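Local coordinates for branched-chain amino acid aminotransferase (Thermoproteus uzoniensis 768-20, PDB 6THQ), which probably transfers the amino group of leucine, isoleucine or valine to 2-oxoglutarate, yielding branched-chain oxo acids and glutamate, with pyridoxal 5'-phosphate as cofactor, at residues V42-R47 / E65-S70; M160-G165 / G218-I223; L102-V107 / V126-I131; S198-F203 / A255-T260. All coordinates share one frame; numbering follows the deposited sequence.

Interaction 1 (V42-R47 / E65-S70). With PLP (pyridoxal-5'-phosphate), chain D; PY5 (2-[O-phosphonopyridoxyl]-amino-pentanoic acid), chain E.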
# COMPACT_ATOMS: atom_id res chain seq x y z
N VAL A 42 -4.69 1.20 8.54
CA VAL A 42 -5.98 1.83 8.14
C VAL A 42 -5.94 3.26 8.65
O VAL A 42 -5.22 3.55 9.58
CB VAL A 42 -7.21 1.06 8.61
CG1 VAL A 42 -7.22 -0.35 8.00
CG2 VAL A 42 -7.32 0.96 10.14
N PHE A 43 -6.66 4.16 8.00
CA PHE A 43 -6.74 5.53 8.44
C PHE A 43 -8.16 6.13 8.25
O PHE A 43 -9.06 5.47 7.74
CB PHE A 43 -5.71 6.39 7.73
CG PHE A 43 -5.96 6.56 6.27
CD1 PHE A 43 -5.64 5.52 5.35
CD2 PHE A 43 -6.48 7.76 5.76
CE1 PHE A 43 -5.82 5.72 3.97
CE2 PHE A 43 -6.66 7.96 4.39
CZ PHE A 43 -6.34 6.93 3.50
N GLU A 44 -8.35 7.38 8.68
CA GLU A 44 -9.61 8.08 8.54
C GLU A 44 -9.36 9.52 8.17
O GLU A 44 -8.21 10.01 8.20
CB GLU A 44 -10.47 7.99 9.82
CG GLU A 44 -11.39 6.75 9.89
CD GLU A 44 -12.38 6.69 8.71
OE1 GLU A 44 -12.71 7.77 8.13
OE2 GLU A 44 -12.83 5.58 8.33
N GLY A 45 -10.43 10.20 7.79
CA GLY A 45 -10.45 11.61 7.46
C GLY A 45 -11.71 12.16 8.14
O GLY A 45 -12.80 11.70 7.85
N ILE A 46 -11.55 13.11 9.08
CA ILE A 46 -12.66 13.65 9.85
C ILE A 46 -12.54 15.14 9.88
O ILE A 46 -11.46 15.69 10.11
CB ILE A 46 -12.72 13.11 11.27
CG1 ILE A 46 -12.53 11.61 11.31
CG2 ILE A 46 -14.11 13.42 11.83
CD1 ILE A 46 -12.46 10.98 12.69
N ARG A 47 -13.62 15.84 9.57
CA ARG A 47 -13.54 17.29 9.62
C ARG A 47 -14.18 17.82 10.91
O ARG A 47 -15.08 17.20 11.49
CB ARG A 47 -14.20 17.91 8.41
CG ARG A 47 -13.21 18.29 7.32
CD ARG A 47 -13.95 19.13 6.33
NE ARG A 47 -13.22 19.43 5.14
CZ ARG A 47 -12.65 20.60 4.91
NH1 ARG A 47 -12.73 21.55 5.79
NH2 ARG A 47 -11.99 20.82 3.78
N GLU A 65 -16.22 4.06 13.85
CA GLU A 65 -16.69 2.73 13.58
C GLU A 65 -16.18 2.20 12.22
O GLU A 65 -15.96 1.00 12.11
CB GLU A 65 -18.20 2.67 13.59
CG GLU A 65 -18.77 2.79 14.97
CD GLU A 65 -20.29 2.87 14.94
OE1 GLU A 65 -20.93 2.91 13.83
OE2 GLU A 65 -20.87 2.90 16.05
N ARG A 66 -16.03 3.07 11.22
CA ARG A 66 -15.52 2.70 9.91
C ARG A 66 -14.04 2.31 10.06
O ARG A 66 -13.58 1.34 9.42
CB ARG A 66 -15.69 3.78 8.84
CG ARG A 66 -15.28 3.25 7.44
CD ARG A 66 -15.65 4.21 6.36
NE ARG A 66 -14.79 5.42 6.39
CZ ARG A 66 -14.92 6.49 5.60
NH1 ARG A 66 -15.89 6.56 4.71
NH2 ARG A 66 -14.12 7.54 5.73
N LEU A 67 -13.30 3.04 10.90
CA LEU A 67 -11.88 2.78 11.15
C LEU A 67 -11.77 1.37 11.60
O LEU A 67 -10.93 0.60 11.07
CB LEU A 67 -11.26 3.74 12.20
CG LEU A 67 -9.74 3.55 12.35
CD1 LEU A 67 -8.95 4.34 11.35
CD2 LEU A 67 -9.26 3.95 13.70
N LEU A 68 -12.64 0.97 12.50
CA LEU A 68 -12.58 -0.39 13.04
C LEU A 68 -13.09 -1.40 12.03
O LEU A 68 -12.62 -2.52 12.04
CB LEU A 68 -13.37 -0.56 14.36
CG LEU A 68 -12.82 0.30 15.51
CD1 LEU A 68 -13.77 0.20 16.69
CD2 LEU A 68 -11.42 -0.03 15.95
N ARG A 69 -14.08 -1.05 11.18
CA ARG A 69 -14.52 -1.98 10.10
C ARG A 69 -13.35 -2.22 9.11
O ARG A 69 -13.08 -3.38 8.71
CB ARG A 69 -15.78 -1.49 9.37
CG ARG A 69 -17.09 -1.97 10.02
CD ARG A 69 -18.37 -1.71 9.20
NE ARG A 69 -18.29 -0.49 8.38
CZ ARG A 69 -18.70 0.73 8.76
NH1 ARG A 69 -19.24 0.90 9.97
NH2 ARG A 69 -18.58 1.77 7.92
N SER A 70 -12.66 -1.13 8.73
CA SER A 70 -11.50 -1.22 7.90
C SER A 70 -10.50 -2.18 8.54
O SER A 70 -9.95 -3.05 7.85
CB SER A 70 -10.88 0.15 7.74
OG SER A 70 -11.71 0.91 6.91
N1 PLP D . -12.81 7.74 -1.54
C2 PLP D . -11.56 7.58 -1.04
C2A PLP D . -10.62 6.80 -1.90
C3 PLP D . -11.17 8.22 0.25
O3 PLP D . -9.92 8.13 0.80
C4 PLP D . -12.21 8.99 0.98
C4A PLP D . -11.89 9.64 2.31
C5 PLP D . -13.55 9.06 0.31
C6 PLP D . -13.76 8.43 -0.91
C5A PLP D . -14.71 9.82 0.92
O4P PLP D . -15.14 9.19 2.10
P PLP D . -15.69 10.13 3.26
O1P PLP D . -14.54 11.09 3.44
O2P PLP D . -16.90 10.80 2.68
O3P PLP D . -15.96 9.14 4.36
N1 PY5 E . -13.03 7.78 -2.18
C2 PY5 E . -11.71 7.90 -1.86
C2A PY5 E . -10.68 7.21 -2.72
C3 PY5 E . -11.31 8.81 -0.73
O3 PY5 E . -10.00 9.02 -0.39
C4 PY5 E . -12.42 9.49 0.03
C4A PY5 E . -12.13 10.43 1.20
C5 PY5 E . -13.81 9.22 -0.41
C6 PY5 E . -14.02 8.37 -1.49
C5A PY5 E . -14.97 9.88 0.33
O4P PY5 E . -14.93 9.46 1.70
P PY5 E . -15.62 10.26 2.91
O1P PY5 E . -14.59 11.29 3.30
O2P PY5 E . -16.80 10.95 2.29
O3P PY5 E . -15.91 9.17 3.93
N PY5 E . -10.86 9.99 1.71
CA PY5 E . -9.84 10.98 1.93
C PY5 E . -10.58 12.02 2.77
O PY5 E . -10.30 11.75 3.93
CB PY5 E . -9.01 11.35 0.67
CG PY5 E . -7.51 11.11 0.91
CD PY5 E . -6.93 12.42 1.43
OXT PY5 E . -11.39 12.93 2.41
O HOH W 1 -11.11 3.50 7.86

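Interaction 2 (M160-G165 / G218-I223). With PLP (pyridoxal-5'-phosphate), chain D; PY5 (2-[O-phosphonopyridoxyl]-amino-pentanoic acid), chain E.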
# COMPACT_ATOMS: atom_id res chain seq x y z
N MET A 160 -13.00 -1.51 -0.36
CA MET A 160 -14.03 -0.87 0.49
C MET A 160 -13.38 -0.32 1.83
O MET A 160 -13.89 0.63 2.40
CB MET A 160 -15.21 -1.80 0.80
CG MET A 160 -16.53 -1.04 1.04
SD MET A 160 -17.98 -2.03 1.55
CE MET A 160 -17.52 -2.40 3.24
N ALA A 161 -12.27 -0.92 2.30
CA ALA A 161 -11.59 -0.42 3.47
C ALA A 161 -10.72 0.82 3.18
O ALA A 161 -10.20 0.98 2.07
CB ALA A 161 -10.77 -1.52 4.09
N LYS A 162 -10.58 1.71 4.16
CA LYS A 162 -9.67 2.86 3.99
C LYS A 162 -8.34 2.37 4.48
O LYS A 162 -7.91 2.69 5.61
CB LYS A 162 -10.19 4.13 4.71
CG LYS A 162 -9.84 5.43 3.99
CD LYS A 162 -10.52 6.65 4.61
CE LYS A 162 -10.79 7.78 3.62
NZ LYS A 162 -9.84 8.92 3.68
N ALA A 163 -7.71 1.54 3.65
CA ALA A 163 -6.47 0.82 4.03
C ALA A 163 -5.31 1.52 3.36
O ALA A 163 -5.38 1.90 2.19
CB ALA A 163 -6.50 -0.65 3.57
N THR A 164 -4.22 1.70 4.08
CA THR A 164 -3.14 2.55 3.58
C THR A 164 -2.53 2.08 2.27
O THR A 164 -2.35 2.88 1.37
CB THR A 164 -2.03 2.59 4.65
OG1 THR A 164 -1.66 1.24 4.93
CG2 THR A 164 -2.53 3.29 5.97
N GLY A 165 -2.19 0.80 2.15
CA GLY A 165 -1.46 0.36 0.98
C GLY A 165 -2.27 0.54 -0.30
O GLY A 165 -1.68 0.77 -1.33
N GLY A 218 -16.93 -1.30 -6.32
CA GLY A 218 -15.59 -1.32 -5.77
C GLY A 218 -15.12 0.06 -5.38
O GLY A 218 -14.19 0.60 -5.99
N ILE A 219 -15.84 0.66 -4.45
CA ILE A 219 -15.54 2.03 -4.06
C ILE A 219 -15.47 2.06 -2.53
O ILE A 219 -15.91 1.10 -1.86
CB ILE A 219 -16.63 3.01 -4.47
CG1 ILE A 219 -17.96 2.65 -3.80
CG2 ILE A 219 -16.73 3.08 -5.97
CD1 ILE A 219 -19.07 3.61 -4.22
N LEU A 220 -14.89 3.14 -2.01
CA LEU A 220 -14.92 3.42 -0.57
C LEU A 220 -16.38 3.84 -0.18
O LEU A 220 -17.07 4.62 -0.90
CB LEU A 220 -13.91 4.53 -0.22
CG LEU A 220 -13.89 4.58 1.32
CD1 LEU A 220 -12.92 3.54 1.80
CD2 LEU A 220 -13.48 5.90 1.93
N GLU A 221 -16.88 3.26 0.90
CA GLU A 221 -18.22 3.57 1.40
C GLU A 221 -18.13 4.93 2.16
O GLU A 221 -18.00 4.94 3.38
CB GLU A 221 -18.67 2.45 2.32
CG GLU A 221 -20.07 2.68 2.80
CD GLU A 221 -20.70 1.52 3.60
OE1 GLU A 221 -19.98 0.59 4.06
OE2 GLU A 221 -21.96 1.66 3.79
N GLY A 222 -18.14 6.04 1.41
CA GLY A 222 -17.86 7.36 1.95
C GLY A 222 -18.97 7.82 2.91
O GLY A 222 -20.18 7.54 2.69
N ILE A 223 -18.58 8.52 3.97
CA ILE A 223 -19.57 9.00 4.91
C ILE A 223 -20.21 10.30 4.32
O ILE A 223 -21.38 10.61 4.61
CB ILE A 223 -18.91 9.27 6.25
CG1 ILE A 223 -18.19 8.03 6.83
CG2 ILE A 223 -19.81 10.09 7.14
CD1 ILE A 223 -18.78 7.14 7.84
N1 PLP D . -12.81 7.74 -1.54
C2 PLP D . -11.56 7.58 -1.04
C2A PLP D . -10.62 6.80 -1.90
C3 PLP D . -11.17 8.22 0.25
O3 PLP D . -9.92 8.13 0.80
C4 PLP D . -12.21 8.99 0.98
C4A PLP D . -11.89 9.64 2.31
C5 PLP D . -13.55 9.06 0.31
C6 PLP D . -13.76 8.43 -0.91
C5A PLP D . -14.71 9.82 0.92
O4P PLP D . -15.14 9.19 2.10
P PLP D . -15.69 10.13 3.26
O1P PLP D . -14.54 11.09 3.44
O2P PLP D . -16.90 10.80 2.68
O3P PLP D . -15.96 9.14 4.36
N1 PY5 E . -13.03 7.78 -2.18
C2 PY5 E . -11.71 7.90 -1.86
C2A PY5 E . -10.68 7.21 -2.72
C3 PY5 E . -11.31 8.81 -0.73
O3 PY5 E . -10.00 9.02 -0.39
C4 PY5 E . -12.42 9.49 0.03
C4A PY5 E . -12.13 10.43 1.20
C5 PY5 E . -13.81 9.22 -0.41
C6 PY5 E . -14.02 8.37 -1.49
C5A PY5 E . -14.97 9.88 0.33
O4P PY5 E . -14.93 9.46 1.70
P PY5 E . -15.62 10.26 2.91
O1P PY5 E . -14.59 11.29 3.30
O2P PY5 E . -16.80 10.95 2.29
O3P PY5 E . -15.91 9.17 3.93
N PY5 E . -10.86 9.99 1.71
CA PY5 E . -9.84 10.98 1.93
C PY5 E . -10.58 12.02 2.77
O PY5 E . -10.30 11.75 3.93
CB PY5 E . -9.01 11.35 0.67
CG PY5 E . -7.51 11.11 0.91
CD PY5 E . -6.93 12.42 1.43
OXT PY5 E . -11.39 12.93 2.41

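Interaction 3 (L102-V107 / V126-I131). With PY5 (2-[O-phosphonopyridoxyl]-amino-pentanoic acid), chain E.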
# COMPACT_ATOMS: atom_id res chain seq x y z
N LEU A 102 -10.78 22.20 10.97
CA LEU A 102 -9.77 21.16 11.08
C LEU A 102 -10.04 19.99 10.11
O LEU A 102 -11.20 19.65 9.86
CB LEU A 102 -9.71 20.58 12.51
CG LEU A 102 -9.50 21.56 13.67
CD1 LEU A 102 -9.44 20.80 15.00
CD2 LEU A 102 -8.24 22.39 13.41
N TYR A 103 -8.95 19.38 9.60
CA TYR A 103 -8.95 18.03 9.12
C TYR A 103 -8.26 17.13 10.11
O TYR A 103 -7.17 17.42 10.54
CB TYR A 103 -8.33 17.96 7.73
CG TYR A 103 -8.37 16.58 7.09
CD1 TYR A 103 -7.38 15.62 7.40
CD2 TYR A 103 -9.39 16.22 6.20
CE1 TYR A 103 -7.43 14.33 6.80
CE2 TYR A 103 -9.43 14.96 5.59
CZ TYR A 103 -8.45 14.01 5.89
OH TYR A 103 -8.48 12.78 5.30
N ILE A 104 -8.90 16.05 10.51
CA ILE A 104 -8.37 15.14 11.52
C ILE A 104 -7.97 13.82 10.86
O ILE A 104 -8.77 13.21 10.17
CB ILE A 104 -9.40 14.95 12.65
CG1 ILE A 104 -9.60 16.31 13.35
CG2 ILE A 104 -8.98 13.94 13.72
CD1 ILE A 104 -11.01 16.51 13.89
N ARG A 105 -6.73 13.41 11.07
CA ARG A 105 -6.19 12.14 10.62
C ARG A 105 -5.92 11.13 11.72
O ARG A 105 -4.86 11.16 12.33
CB ARG A 105 -4.90 12.39 9.81
CG ARG A 105 -4.19 11.12 9.27
CD ARG A 105 -5.09 10.14 8.45
NE ARG A 105 -5.73 10.75 7.26
CZ ARG A 105 -5.11 11.01 6.10
NH1 ARG A 105 -3.80 10.75 5.93
NH2 ARG A 105 -5.80 11.55 5.09
N PRO A 106 -6.84 10.19 11.96
CA PRO A 106 -6.44 8.99 12.73
C PRO A 106 -5.71 7.99 11.79
O PRO A 106 -6.11 7.85 10.65
CB PRO A 106 -7.75 8.37 13.16
CG PRO A 106 -8.81 9.39 12.82
CD PRO A 106 -8.27 10.21 11.68
N VAL A 107 -4.65 7.33 12.26
CA VAL A 107 -4.00 6.31 11.51
C VAL A 107 -3.64 5.18 12.44
O VAL A 107 -3.11 5.42 13.50
CB VAL A 107 -2.78 6.88 10.75
CG1 VAL A 107 -1.88 7.70 11.64
CG2 VAL A 107 -1.99 5.74 10.04
N VAL A 126 -2.58 3.57 17.51
CA VAL A 126 -3.30 4.58 16.77
C VAL A 126 -2.73 5.95 17.06
O VAL A 126 -2.45 6.27 18.20
CB VAL A 126 -4.76 4.59 17.23
CG1 VAL A 126 -5.51 5.72 16.53
CG2 VAL A 126 -5.40 3.21 17.01
N ALA A 127 -2.58 6.77 16.04
CA ALA A 127 -2.19 8.16 16.26
C ALA A 127 -3.31 9.02 15.72
O ALA A 127 -4.01 8.60 14.81
CB ALA A 127 -0.85 8.55 15.62
N ILE A 128 -3.52 10.19 16.31
CA ILE A 128 -4.54 11.11 15.86
C ILE A 128 -3.94 12.52 15.82
O ILE A 128 -3.50 13.06 16.81
CB ILE A 128 -5.76 11.04 16.78
CG1 ILE A 128 -6.37 9.65 16.73
CG2 ILE A 128 -6.78 12.11 16.44
CD1 ILE A 128 -7.37 9.41 17.84
N ALA A 129 -3.96 13.12 14.65
CA ALA A 129 -3.49 14.48 14.49
C ALA A 129 -4.61 15.38 14.00
O ALA A 129 -5.49 14.92 13.25
CB ALA A 129 -2.38 14.51 13.47
N ALA A 130 -4.56 16.66 14.37
CA ALA A 130 -5.59 17.58 13.90
C ALA A 130 -4.93 18.72 13.24
O ALA A 130 -4.03 19.30 13.78
CB ALA A 130 -6.44 18.08 15.04
N ILE A 131 -5.40 19.10 12.09
CA ILE A 131 -4.65 20.07 11.39
C ILE A 131 -5.57 21.12 10.78
O ILE A 131 -6.61 20.81 10.23
CB ILE A 131 -3.63 19.37 10.45
CG1 ILE A 131 -3.74 19.78 9.01
CG2 ILE A 131 -3.62 17.84 10.66
CD1 ILE A 131 -2.68 19.04 8.18
N1 PY5 E . -13.03 7.78 -2.18
C2 PY5 E . -11.71 7.90 -1.86
C2A PY5 E . -10.68 7.21 -2.72
C3 PY5 E . -11.31 8.81 -0.73
O3 PY5 E . -10.00 9.02 -0.39
C4 PY5 E . -12.42 9.49 0.03
C4A PY5 E . -12.13 10.43 1.20
C5 PY5 E . -13.81 9.22 -0.41
C6 PY5 E . -14.02 8.37 -1.49
C5A PY5 E . -14.97 9.88 0.33
O4P PY5 E . -14.93 9.46 1.70
P PY5 E . -15.62 10.26 2.91
O1P PY5 E . -14.59 11.29 3.30
O2P PY5 E . -16.80 10.95 2.29
O3P PY5 E . -15.91 9.17 3.93
N PY5 E . -10.86 9.99 1.71
CA PY5 E . -9.84 10.98 1.93
C PY5 E . -10.58 12.02 2.77
O PY5 E . -10.30 11.75 3.93
CB PY5 E . -9.01 11.35 0.67
CG PY5 E . -7.51 11.11 0.91
CD PY5 E . -6.93 12.42 1.43
OXT PY5 E . -11.39 12.93 2.41

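Interaction 4 (S198-F203 / A255-T260). With PY5 (2-[O-phosphonopyridoxyl]-amino-pentanoic acid), chain E; PLP (pyridoxal-5'-phosphate), chain D.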
# COMPACT_ATOMS: atom_id res chain seq x y z
N SER A 198 -9.76 10.19 -7.12
CA SER A 198 -8.65 9.73 -6.28
C SER A 198 -8.95 9.81 -4.80
O SER A 198 -8.54 8.93 -4.03
CB SER A 198 -7.35 10.46 -6.61
OG SER A 198 -7.41 11.81 -6.18
N GLY A 199 -9.70 10.82 -4.37
CA GLY A 199 -10.12 10.88 -2.96
C GLY A 199 -11.54 11.35 -2.71
O GLY A 199 -11.77 12.09 -1.78
N GLU A 200 -12.48 10.96 -3.58
CA GLU A 200 -13.83 11.46 -3.54
C GLU A 200 -14.77 10.38 -4.08
O GLU A 200 -14.37 9.60 -4.93
CB GLU A 200 -13.97 12.62 -4.50
CG GLU A 200 -13.13 13.84 -4.23
CD GLU A 200 -11.75 13.74 -4.85
OE1 GLU A 200 -11.41 12.73 -5.54
OE2 GLU A 200 -10.96 14.67 -4.62
N ASN A 201 -16.02 10.38 -3.64
CA ASN A 201 -17.05 9.64 -4.32
C ASN A 201 -17.63 10.52 -5.35
O ASN A 201 -17.41 11.75 -5.36
CB ASN A 201 -18.09 9.20 -3.31
CG ASN A 201 -17.62 8.03 -2.47
OD1 ASN A 201 -17.52 8.15 -1.26
ND2 ASN A 201 -17.34 6.90 -3.09
N ILE A 202 -18.34 9.94 -6.31
CA ILE A 202 -18.81 10.80 -7.39
C ILE A 202 -20.34 10.70 -7.58
O ILE A 202 -20.90 9.64 -7.39
CB ILE A 202 -18.03 10.54 -8.68
CG1 ILE A 202 -18.38 11.60 -9.67
CG2 ILE A 202 -18.38 9.18 -9.26
CD1 ILE A 202 -18.07 11.24 -11.06
N PHE A 203 -20.99 11.83 -7.91
CA PHE A 203 -22.41 11.85 -8.24
C PHE A 203 -22.64 12.49 -9.59
O PHE A 203 -21.91 13.42 -9.99
CB PHE A 203 -23.19 12.68 -7.24
CG PHE A 203 -23.50 11.97 -5.98
CD1 PHE A 203 -22.54 11.88 -4.97
CD2 PHE A 203 -24.79 11.45 -5.73
CE1 PHE A 203 -22.80 11.27 -3.76
CE2 PHE A 203 -25.08 10.83 -4.52
CZ PHE A 203 -24.07 10.72 -3.53
N ALA A 255 -22.51 17.11 -12.51
CA ALA A 255 -21.74 16.09 -11.81
C ALA A 255 -20.97 16.72 -10.64
O ALA A 255 -20.62 17.88 -10.70
CB ALA A 255 -20.79 15.44 -12.80
N PHE A 256 -20.70 15.97 -9.59
CA PHE A 256 -19.95 16.57 -8.52
C PHE A 256 -19.24 15.51 -7.70
O PHE A 256 -19.65 14.33 -7.72
CB PHE A 256 -20.83 17.45 -7.63
CG PHE A 256 -22.04 16.75 -7.00
CD1 PHE A 256 -23.26 16.70 -7.68
CD2 PHE A 256 -22.00 16.24 -5.69
CE1 PHE A 256 -24.38 16.11 -7.11
CE2 PHE A 256 -23.11 15.68 -5.09
CZ PHE A 256 -24.30 15.59 -5.79
N PHE A 257 -18.18 15.92 -7.01
CA PHE A 257 -17.44 15.05 -6.14
C PHE A 257 -17.86 15.32 -4.73
O PHE A 257 -18.27 16.45 -4.43
CB PHE A 257 -15.98 15.44 -6.18
CG PHE A 257 -15.22 14.99 -7.38
CD1 PHE A 257 -15.05 13.64 -7.65
CD2 PHE A 257 -14.57 15.91 -8.18
CE1 PHE A 257 -14.29 13.23 -8.73
CE2 PHE A 257 -13.79 15.50 -9.24
CZ PHE A 257 -13.67 14.13 -9.53
N VAL A 258 -17.74 14.33 -3.85
CA VAL A 258 -18.02 14.49 -2.44
C VAL A 258 -16.99 13.73 -1.63
O VAL A 258 -16.45 12.70 -2.06
CB VAL A 258 -19.44 13.98 -2.02
CG1 VAL A 258 -20.52 14.54 -2.93
CG2 VAL A 258 -19.49 12.44 -1.97
N GLY A 259 -16.71 14.24 -0.44
CA GLY A 259 -15.75 13.61 0.44
C GLY A 259 -15.47 14.49 1.64
O GLY A 259 -15.81 15.66 1.60
N THR A 260 -14.87 13.91 2.68
CA THR A 260 -14.61 14.68 3.85
C THR A 260 -13.80 15.96 3.53
O THR A 260 -14.22 17.11 3.81
CB THR A 260 -13.99 13.85 4.94
OG1 THR A 260 -14.94 12.84 5.29
CG2 THR A 260 -13.74 14.74 6.19
N1 PY5 E . -13.03 7.78 -2.18
C2 PY5 E . -11.71 7.90 -1.86
C2A PY5 E . -10.68 7.21 -2.72
C3 PY5 E . -11.31 8.81 -0.73
O3 PY5 E . -10.00 9.02 -0.39
C4 PY5 E . -12.42 9.49 0.03
C4A PY5 E . -12.13 10.43 1.20
C5 PY5 E . -13.81 9.22 -0.41
C6 PY5 E . -14.02 8.37 -1.49
C5A PY5 E . -14.97 9.88 0.33
O4P PY5 E . -14.93 9.46 1.70
P PY5 E . -15.62 10.26 2.91
O1P PY5 E . -14.59 11.29 3.30
O2P PY5 E . -16.80 10.95 2.29
O3P PY5 E . -15.91 9.17 3.93
N PY5 E . -10.86 9.99 1.71
CA PY5 E . -9.84 10.98 1.93
C PY5 E . -10.58 12.02 2.77
O PY5 E . -10.30 11.75 3.93
CB PY5 E . -9.01 11.35 0.67
CG PY5 E . -7.51 11.11 0.91
CD PY5 E . -6.93 12.42 1.43
OXT PY5 E . -11.39 12.93 2.41
N1 PLP D . -12.81 7.74 -1.54
C2 PLP D . -11.56 7.58 -1.04
C2A PLP D . -10.62 6.80 -1.90
C3 PLP D . -11.17 8.22 0.25
O3 PLP D . -9.92 8.13 0.80
C4 PLP D . -12.21 8.99 0.98
C4A PLP D . -11.89 9.64 2.31
C5 PLP D . -13.55 9.06 0.31
C6 PLP D . -13.76 8.43 -0.91
C5A PLP D . -14.71 9.82 0.92
O4P PLP D . -15.14 9.19 2.10
P PLP D . -15.69 10.13 3.26
O1P PLP D . -14.54 11.09 3.44
O2P PLP D . -16.90 10.80 2.68
O3P PLP D . -15.96 9.14 4.36

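Interaction 1 (V42-R47 / E65-S70)
Glu44 and Arg66 meet with their flat ends almost coplanar, the carboxylate and guanidinium planes being only 20° apart. The guanidinium presents its side, NE and NH2, so that each nitrogen serves a different carboxylate oxygen. NE of Arg66 donates to OE2 of Glu44 over 2.8 Å in a nearly straight bond (174°), and NH2 of Arg66 reaches OE1 of Glu44, also at 2.8 Å. Both oxygens use their syn lone pairs, as expected of a two-pronged salt bridge. The arginine chain runs out extended and then bends at CG-CD (chi3 71°), which turns this edge toward the glutamate while Arg66 NH1 faces the cofactor phosphate, 2.6 Å from O3P of PLP.

Behind the polar ends the contact is apolar. CG of Glu44 slides past Leu67, 3.7 Å from its CD1, and Val42 sets CG2 against that same methyl carbon and CG1 on CB of Ser70, 3.7 Å away. A water joins the two segments, donating to Phe43 O and Glu44 OE2 and accepting from Ser70 OG, which in turn receives the backbone N-H of Lys162.

Arg66 is a pyridoxal phosphate ligand, and Glu44, itself bonded to His63, is its second-shell partner. The buried carboxylate helps fix the guanidinium's rotation and probably offsets part of its charge, while the arginine would still favour a phosphate dianion.

Interaction 2 (M160-G165 / G218-I223)
Leu220 is wedged between the 160-165 loop and the cofactor, and its carbons divide between the loop and the ring. CB lies above the pyridine ring near its nitrogen, 3.6 Å from N1 of PLP. With CG anti to the backbone N (chi1 -172°), the side chain runs across that same face of the ring toward the opposite end. CG stands 4.1 Å from Met160 O. There the chain forks. CD1 turns to the loop and presses on two successive carbonyl oxygens, in a short approach of 3.1 Å to Met160 O and a looser one of 3.7 Å to Ala161 O. CD2 stays on the cofactor, 3.5 Å from C4 of PLP, and also touches CE of Lys162.

Lys162 reaches the cofactor beside this leucine, its chain bending at the last torsion. It has two conformers and PLP and PY5 overlap, so the very short distances from its tip to both groups are doubtful. Its position at C4A is nevertheless consistent with the Schiff-base lysine of class-IV aminotransferases. No hydrogen bond joins the two segments. Their backbones are linked instead by a CA-H...O contact from Met160 CA to Ile219 O, 3.6 Å long. Farther along, the N-H of Ile223 donates almost straight (177°) to O3P of PLP, with Ile223 N 2.7 Å away.

Gly222 is the N-cap of helix 223-234, which starts at the phosphate. Leu220 also leans on Arg66 of helix 60-74, Ile219 packs on strand 193-197, and Lys162 lies on Phe43 of strand 42-50.

Interaction 3 (L102-V107 / V126-I131)
Tyr103 with Ile131, Arg105 with Ala129 and Val107 with Ala127 are the hydrogen-bonded pairs of two neighbouring antiparallel strands, each joined by two backbone bonds. Tyr103 N to Ile131 O is 2.8 Å, and Ala129 N to Arg105 O, at 3.2 Å, is the longest of the six. CA-H...O contacts accompany these bonds, among them Pro106 CA to Ala127 O at 3.2 Å. Proline fits here because position 106 belongs to a non-hydrogen-bonded pair on this side.

Apolar side chains gather on the face of Ile104, Pro106, Ile128 and Ala130. CG2 of Ile104 meets CG2 of Ile128 at 3.9 Å, while CG1 of Ile104 turns to Ala130 CB, 4.0 Å off. Strands 102-110 and 124-132 are inner members of an antiparallel sheet, flanked by strands 42-50 and 14-17, and helix 82-96 packs on this isoleucine face.

On the other face, beside Val107, Ala127, Ala129 and Ile131, two polar side chains, Tyr103 and Arg105, reach toward the active site; the second subunit packs on the two alanines and Ile131. Extension of CG away from the backbone N (chi1 -176°) sends the Tyr103 ring out from the sheet, and its OH donates to carboxylate O of PY5 at a short 2.5 Å, with that oxygen near the ring plane. Arg105, bent at chi2 and chi3, curls back to put NH2 3.0 Å from Tyr103 OH in a bond lying close to the guanidinium plane. The same guanidinium bonds Glu44 O, and Asn37 and Tyr38 of the second subunit.

Interaction 4 (S198-F203 / A255-T260)
Asn201 and Val258 pair directly beside the cofactor, Asn201 N donating to Val258 O at 2.8 Å and Val258 N returning a bond to Asn201 O. CB of Asn201 rests on CG2 of Val258, 3.8 Å away, while its amide end turns to the pyridine: OD1 is 3.5 Å from C6 of PY5, and ND2 is held by Leu220 O. Where the second strand ends, Thr260 N donates to phosphate O1P of PLP at 2.9 Å, and its OG1 lies close to the same oxygen.

One step outward, Phe203 and Phe256 form the next hydrogen-bonded pair. Their rings are parallel within 2° but slid apart, so the overlap is slight, and the closer contact is a CH-pi one, with Phe203 CB over the Phe256 ring, 3.6 Å from its centroid. On the other face of the sheet, a bend at chi2 (87°) lays the Glu200 carboxylate over one face of the Phe257 ring, where Glu200 OE1 accepts Gly199 N at 2.8 Å.

Helix 223-234 backs Phe203 and Val258, and Arg47 holds Thr260 O. OE2 of Glu200 lies near OE2 of Glu184, a proximity of buried carboxylates that would probably raise the pKa of one of them.

The four contacts surround one cofactor site, in which PLP and the PY5 adduct are modelled overlapping. Interactions 1 and 2, centres about 9 Å apart, join at the phosphate, where Arg66 NH1 lies 3.0 Å from Glu221 O. Leu220 of interaction 2 and Gly199-Glu200 of interaction 4 lie on opposite faces of the pyridine ring, and Leu220 O and Asn201 ND2, 3.2 Å apart, link the two contacts at its edge. Interaction 3 attends to the adduct's carboxylate and is tied to interaction 1 by neighbouring strands, Glu44 O being 2.8 Å from Arg105 NE. Interactions 3 and 4 have centres about 21 Å apart and do not touch, yet both reach PY5; Arg47 NE, 2.9 Å from Thr260 O, bonds interaction 1 to interaction 4.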